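Local coordinates for arginine--tRNA ligase (Campylobacter jejuni, PDB 3FNR), which catalyses the ATP-dependent attachment of L-arginine to tRNA(Arg), releasing AMP and diphosphate, as a monomeric class I aminoacyl-tRNA synthetase, at residues V37-L45 / K144-L155. The protein carries 1 engineered substitution. Sequence-based numbering, arbitrary orientation.
Sequences VSANPTGPL and KDKMLVLIKQNL
Ile-151 of helix 136-157 reaches into the bend of the loop 37-45, and its two branches meet different pieces of that loop. CB carries CG2 anti to the backbone N, and this methyl lies 3.9 Å from CD2 of Leu-45, whose side chain crosses at about a right angle. The other branch, with CG1 anti to the carbonyl carbon (chi1 -76°), passes 3.4 Å from the carbonyl O of Gly-43. At the tip, CD1 touches the same Gly-43 O and approaches the O of Asn-40 at 3.7 Å, while also meeting CA of Pro-41, the centre of an inverse gamma turn. From Ala-39 on, the loop forms the first seven of the eleven residues of the HIGH region, the class I signature that follows the first strand of the Rossmann-type catalytic domain and in this family serves ATP binding; here its backbone rests on the helix. One turn further along, Asn-154 OD1 accepts the backbone N-H of Leu-45 at 2.9 Å, with the N-H pointing fairly straight at it (154°) and arriving close to the line of the side-chain carbonyl. Beside this bond, Leu-150 CD2 packs 3.8 Å from Pro-44 CB. Leu-45 CD1 packs against Leu-155 CD2 at 3.7 Å. Towards the start of the segment 144-155, Met-147 sets its SD 3.7 Å from CA of Gly-43, and Tyr-114 of helix 113-126 touches both Met-147 and Pro-44.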
ATOM      1  N   VAL A  37       5.945  -1.834  -3.362  1.00 32.95           N
ATOM      2  CA  VAL A  37       6.843  -2.016  -2.218  1.00 33.12           C
ATOM      3  C   VAL A  37       8.206  -2.500  -2.708  1.00 35.46           C
ATOM      4  O   VAL A  37       9.112  -1.680  -2.864  1.00 41.12           O
ATOM      5  CB  VAL A  37       6.266  -2.906  -1.051  1.00 32.72           C
ATOM      6  CG1 VAL A  37       7.146  -2.794   0.182  1.00 22.08           C
ATOM      7  CG2 VAL A  37       4.837  -2.492  -0.683  1.00 30.52           C
ATOM      8  N   SER A  38       8.335  -3.808  -2.953  1.00 36.82           N
ATOM      9  CA  SER A  38       9.553  -4.421  -3.515  1.00 37.03           C
ATOM     10  C   SER A  38      10.841  -3.951  -2.862  1.00 38.26           C
ATOM     11  O   SER A  38      11.792  -3.603  -3.548  1.00 40.64           O
ATOM     12  CB  SER A  38       9.640  -4.177  -5.026  1.00 36.43           C
ATOM     13  OG  SER A  38       8.548  -4.776  -5.700  1.00 32.21           O
ATOM     14  N   ALA A  39      10.859  -3.917  -1.535  1.00 39.76           N
ATOM     15  CA  ALA A  39      12.037  -3.491  -0.799  1.00 39.37           C
ATOM     16  C   ALA A  39      13.046  -4.633  -0.738  1.00 40.95           C
ATOM     17  O   ALA A  39      12.662  -5.808  -0.756  1.00 36.25           O
ATOM     18  CB  ALA A  39      11.648  -3.062   0.590  1.00 41.00           C
ATOM     19  N   ASN A  40      14.328  -4.282  -0.684  1.00 40.19           N
ATOM     20  CA  ASN A  40      15.402  -5.263  -0.523  1.00 41.67           C
ATOM     21  C   ASN A  40      15.231  -6.096   0.739  1.00 42.37           C
ATOM     22  O   ASN A  40      14.926  -5.543   1.792  1.00 40.51           O
ATOM     23  CB  ASN A  40      16.745  -4.551  -0.492  1.00 41.28           C
ATOM     24  CG  ASN A  40      17.076  -3.887  -1.809  1.00 46.52           C
ATOM     25  OD1 ASN A  40      16.596  -4.300  -2.870  1.00 46.25           O
ATOM     26  ND2 ASN A  40      17.896  -2.853  -1.753  1.00 37.33           N
ATOM     27  N   PRO A  41      15.407  -7.434   0.638  1.00 47.18           N
ATOM     28  CA  PRO A  41      15.214  -8.327   1.791  1.00 45.33           C
ATOM     29  C   PRO A  41      16.424  -8.319   2.733  1.00 48.11           C
ATOM     30  O   PRO A  41      16.949  -9.378   3.104  1.00 45.71           O
ATOM     31  CB  PRO A  41      15.034  -9.698   1.135  1.00 43.31           C
ATOM     32  CG  PRO A  41      15.852  -9.617  -0.111  1.00 45.98           C
ATOM     33  CD  PRO A  41      15.790  -8.183  -0.577  1.00 45.34           C
ATOM     34  N   THR A  42      16.841  -7.117   3.119  1.00 48.19           N
ATOM     35  CA  THR A  42      18.058  -6.902   3.883  1.00 50.18           C
ATOM     36  C   THR A  42      17.762  -6.186   5.206  1.00 54.21           C
ATOM     37  O   THR A  42      18.681  -5.725   5.900  1.00 51.43           O
ATOM     38  CB  THR A  42      19.041  -6.055   3.075  1.00 52.56           C
ATOM     39  OG1 THR A  42      18.423  -4.804   2.749  1.00 48.49           O
ATOM     40  CG2 THR A  42      19.451  -6.783   1.793  1.00 47.03           C
ATOM     41  N   GLY A  43      16.477  -6.093   5.544  1.00 54.46           N
ATOM     42  CA  GLY A  43      16.036  -5.393   6.748  1.00 54.57           C
ATOM     43  C   GLY A  43      14.529  -5.240   6.858  1.00 54.10           C
ATOM     44  O   GLY A  43      13.800  -5.586   5.923  1.00 54.60           O
ATOM     45  N   PRO A  44      14.047  -4.731   8.009  1.00 53.49           N
ATOM     46  CA  PRO A  44      12.633  -4.376   8.136  1.00 48.76           C
ATOM     47  C   PRO A  44      12.320  -3.147   7.286  1.00 46.33           C
ATOM     48  O   PRO A  44      13.232  -2.381   6.946  1.00 44.05           O
ATOM     49  CB  PRO A  44      12.482  -4.041   9.623  1.00 49.87           C
ATOM     50  CG  PRO A  44      13.855  -3.634  10.064  1.00 48.93           C
ATOM     51  CD  PRO A  44      14.800  -4.465   9.250  1.00 53.72           C
ATOM     52  N   LEU A  45      11.046  -2.974   6.942  1.00 45.11           N
ATOM     53  CA  LEU A  45      10.611  -1.852   6.112  1.00 45.42           C
ATOM     54  C   LEU A  45      10.869  -0.506   6.779  1.00 47.30           C
ATOM     55  O   LEU A  45      10.587  -0.314   7.959  1.00 49.58           O
ATOM     56  CB  LEU A  45       9.132  -1.991   5.750  1.00 45.23           C
ATOM     57  CG  LEU A  45       8.753  -3.195   4.887  1.00 42.72           C
ATOM     58  CD1 LEU A  45       7.284  -3.157   4.526  1.00 40.95           C
ATOM     59  CD2 LEU A  45       9.601  -3.238   3.632  1.00 39.40           C
ATOM     60  N   LYS A 144      18.140 -13.708   4.292  1.00 51.30           N
ATOM     61  CA  LYS A 144      17.230 -12.982   3.410  1.00 54.29           C
ATOM     62  C   LYS A 144      15.832 -13.586   3.449  1.00 57.71           C
ATOM     63  O   LYS A 144      14.845 -12.875   3.254  1.00 59.41           O
ATOM     64  CB  LYS A 144      17.775 -12.891   1.970  1.00 55.34           C
ATOM     65  CG  LYS A 144      17.764 -14.185   1.149  1.00 60.03           C
ATOM     66  CD  LYS A 144      16.561 -14.286   0.214  1.00 63.57           C
ATOM     67  CE  LYS A 144      16.748 -15.404  -0.810  1.00 66.31           C
ATOM     68  NZ  LYS A 144      16.522 -16.762  -0.268  1.00 73.67           N
ATOM     69  N   ASP A 145      15.763 -14.894   3.707  1.00 58.67           N
ATOM     70  CA  ASP A 145      14.494 -15.582   3.900  1.00 62.78           C
ATOM     71  C   ASP A 145      13.828 -15.187   5.219  1.00 61.34           C
ATOM     72  O   ASP A 145      12.603 -15.117   5.294  1.00 59.68           O
ATOM     73  CB  ASP A 145      14.678 -17.100   3.818  1.00 64.96           C
ATOM     74  CG  ASP A 145      14.768 -17.606   2.381  1.00 72.32           C
ATOM     75  OD1 ASP A 145      14.096 -17.031   1.493  1.00 74.89           O
ATOM     76  OD2 ASP A 145      15.504 -18.588   2.143  1.00 72.71           O
ATOM     77  N   LYS A 146      14.639 -14.931   6.245  1.00 57.95           N
ATOM     78  CA  LYS A 146      14.127 -14.476   7.538  1.00 59.15           C
ATOM     79  C   LYS A 146      13.637 -13.033   7.430  1.00 56.92           C
ATOM     80  O   LYS A 146      12.592 -12.688   7.981  1.00 51.43           O
ATOM     81  CB  LYS A 146      15.199 -14.584   8.628  1.00 58.95           C
ATOM     82  CG  LYS A 146      15.572 -16.001   9.065  1.00 61.19           C
ATOM     83  CD  LYS A 146      14.744 -16.490  10.252  1.00 69.98           C
ATOM     84  CE  LYS A 146      13.654 -17.464   9.832  1.00 79.52           C
ATOM     85  NZ  LYS A 146      13.115 -18.219  11.002  1.00 87.20           N
ATOM     86  N   MET A 147      14.392 -12.206   6.707  1.00 53.64           N
ATOM     87  CA  MET A 147      14.016 -10.814   6.463  1.00 52.26           C
ATOM     88  C   MET A 147      12.765 -10.671   5.614  1.00 51.10           C
ATOM     89  O   MET A 147      11.983  -9.752   5.818  1.00 53.82           O
ATOM     90  CB  MET A 147      15.171 -10.030   5.839  1.00 48.03           C
ATOM     91  CG  MET A 147      16.351  -9.795   6.772  1.00 41.96           C
ATOM     92  SD  MET A 147      15.997  -8.795   8.229  1.00 37.30           S
ATOM     93  CE  MET A 147      15.407 -10.017   9.401  1.00 39.99           C
ATOM     94  N   LEU A 148      12.580 -11.588   4.674  1.00 48.37           N
ATOM     95  CA  LEU A 148      11.377 -11.618   3.862  1.00 53.02           C
ATOM     96  C   LEU A 148      10.174 -12.007   4.707  1.00 50.93           C
ATOM     97  O   LEU A 148       9.067 -11.526   4.469  1.00 54.53           O
ATOM     98  CB  LEU A 148      11.541 -12.593   2.697  1.00 53.33           C
ATOM     99  CG  LEU A 148      10.804 -12.263   1.401  1.00 57.05           C
ATOM    100  CD1 LEU A 148      11.202 -10.892   0.876  1.00 61.03           C
ATOM    101  CD2 LEU A 148      11.096 -13.330   0.369  1.00 59.91           C
ATOM    102  N   VAL A 149      10.399 -12.880   5.688  1.00 47.01           N
ATOM    103  CA  VAL A 149       9.386 -13.223   6.681  1.00 46.59           C
ATOM    104  C   VAL A 149       9.064 -11.980   7.520  1.00 45.13           C
ATOM    105  O   VAL A 149       7.885 -11.687   7.758  1.00 41.87           O
ATOM    106  CB  VAL A 149       9.812 -14.450   7.559  1.00 50.11           C
ATOM    107  CG1 VAL A 149       9.056 -14.498   8.887  1.00 51.28           C
ATOM    108  CG2 VAL A 149       9.605 -15.750   6.798  1.00 47.99           C
ATOM    109  N   LEU A 150      10.110 -11.246   7.916  1.00 36.52           N
ATOM    110  CA  LEU A 150       9.974 -10.001   8.676  1.00 43.76           C
ATOM    111  C   LEU A 150       9.204  -8.924   7.905  1.00 45.28           C
ATOM    112  O   LEU A 150       8.302  -8.288   8.457  1.00 46.73           O
ATOM    113  CB  LEU A 150      11.343  -9.454   9.123  1.00 39.69           C
ATOM    114  CG  LEU A 150      11.310  -8.190  10.005  1.00 43.95           C
ATOM    115  CD1 LEU A 150      10.478  -8.383  11.287  1.00 45.01           C
ATOM    116  CD2 LEU A 150      12.711  -7.714  10.367  1.00 42.43           C
ATOM    117  N   ILE A 151       9.571  -8.731   6.639  1.00 43.04           N
ATOM    118  CA  ILE A 151       8.923  -7.755   5.773  1.00 35.79           C
ATOM    119  C   ILE A 151       7.444  -8.113   5.601  1.00 39.19           C
ATOM    120  O   ILE A 151       6.577  -7.248   5.718  1.00 42.78           O
ATOM    121  CB  ILE A 151       9.647  -7.646   4.423  1.00 37.87           C
ATOM    122  CG1 ILE A 151      10.948  -6.850   4.595  1.00 31.27           C
ATOM    123  CG2 ILE A 151       8.746  -6.990   3.358  1.00 37.98           C
ATOM    124  CD1 ILE A 151      11.935  -7.027   3.439  1.00 38.47           C
ATOM    125  N   LYS A 152       7.158  -9.391   5.375  1.00 38.94           N
ATOM    126  CA  LYS A 152       5.772  -9.848   5.269  1.00 41.37           C
ATOM    127  C   LYS A 152       4.940  -9.514   6.503  1.00 41.99           C
ATOM    128  O   LYS A 152       3.800  -9.063   6.374  1.00 45.45           O
ATOM    129  CB  LYS A 152       5.701 -11.335   4.949  1.00 37.12           C
ATOM    130  CG  LYS A 152       5.944 -11.639   3.477  1.00 39.81           C
ATOM    131  CD  LYS A 152       5.956 -13.134   3.226  1.00 40.01           C
ATOM    132  CE  LYS A 152       6.492 -13.455   1.849  1.00 44.76           C
ATOM    133  NZ  LYS A 152       6.226 -14.882   1.503  1.00 46.55           N
ATOM    134  N   GLN A 153       5.519  -9.685   7.690  1.00 45.12           N
ATOM    135  CA  GLN A 153       4.785  -9.352   8.913  1.00 50.21           C
ATOM    136  C   GLN A 153       4.725  -7.852   9.220  1.00 44.82           C
ATOM    137  O   GLN A 153       3.755  -7.390   9.820  1.00 46.99           O
ATOM    138  CB  GLN A 153       5.209 -10.215  10.121  1.00 50.15           C
ATOM    139  CG  GLN A 153       6.675 -10.182  10.484  1.00 53.98           C
ATOM    140  CD  GLN A 153       7.129 -11.404  11.283  1.00 52.31           C
ATOM    141  OE1 GLN A 153       8.084 -11.329  12.049  1.00 57.31           O
ATOM    142  NE2 GLN A 153       6.446 -12.531  11.101  1.00 59.05           N
ATOM    143  N   ASN A 154       5.740  -7.102   8.771  1.00 38.60           N
ATOM    144  CA  ASN A 154       5.707  -5.632   8.755  1.00 37.48           C
ATOM    145  C   ASN A 154       4.491  -5.141   7.979  1.00 38.57           C
ATOM    146  O   ASN A 154       3.784  -4.248   8.427  1.00 42.53           O
ATOM    147  CB  ASN A 154       6.957  -5.044   8.091  1.00 36.30           C
ATOM    148  CG  ASN A 154       8.168  -5.015   8.996  1.00 42.98           C
ATOM    149  OD1 ASN A 154       9.209  -4.475   8.611  1.00 41.61           O
ATOM    150  ND2 ASN A 154       8.054  -5.583  10.195  1.00 43.94           N
ATOM    151  N   LEU A 155       4.256  -5.753   6.823  1.00 38.11           N
ATOM    152  CA  LEU A 155       3.112  -5.453   5.980  1.00 38.48           C
ATOM    153  C   LEU A 155       1.795  -5.944   6.580  1.00 41.77           C
ATOM    154  O   LEU A 155       0.774  -5.278   6.463  1.00 40.11           O
ATOM    155  CB  LEU A 155       3.308  -6.072   4.591  1.00 34.82           C
ATOM    156  CG  LEU A 155       4.344  -5.414   3.673  1.00 36.91           C
ATOM    157  CD1 LEU A 155       4.591  -6.270   2.433  1.00 28.05           C
ATOM    158  CD2 LEU A 155       3.904  -4.006   3.286  1.00 30.37           C
TER
HETATM  159  O   HOH W   1       9.532  -1.695   9.636  1.00 46.17           O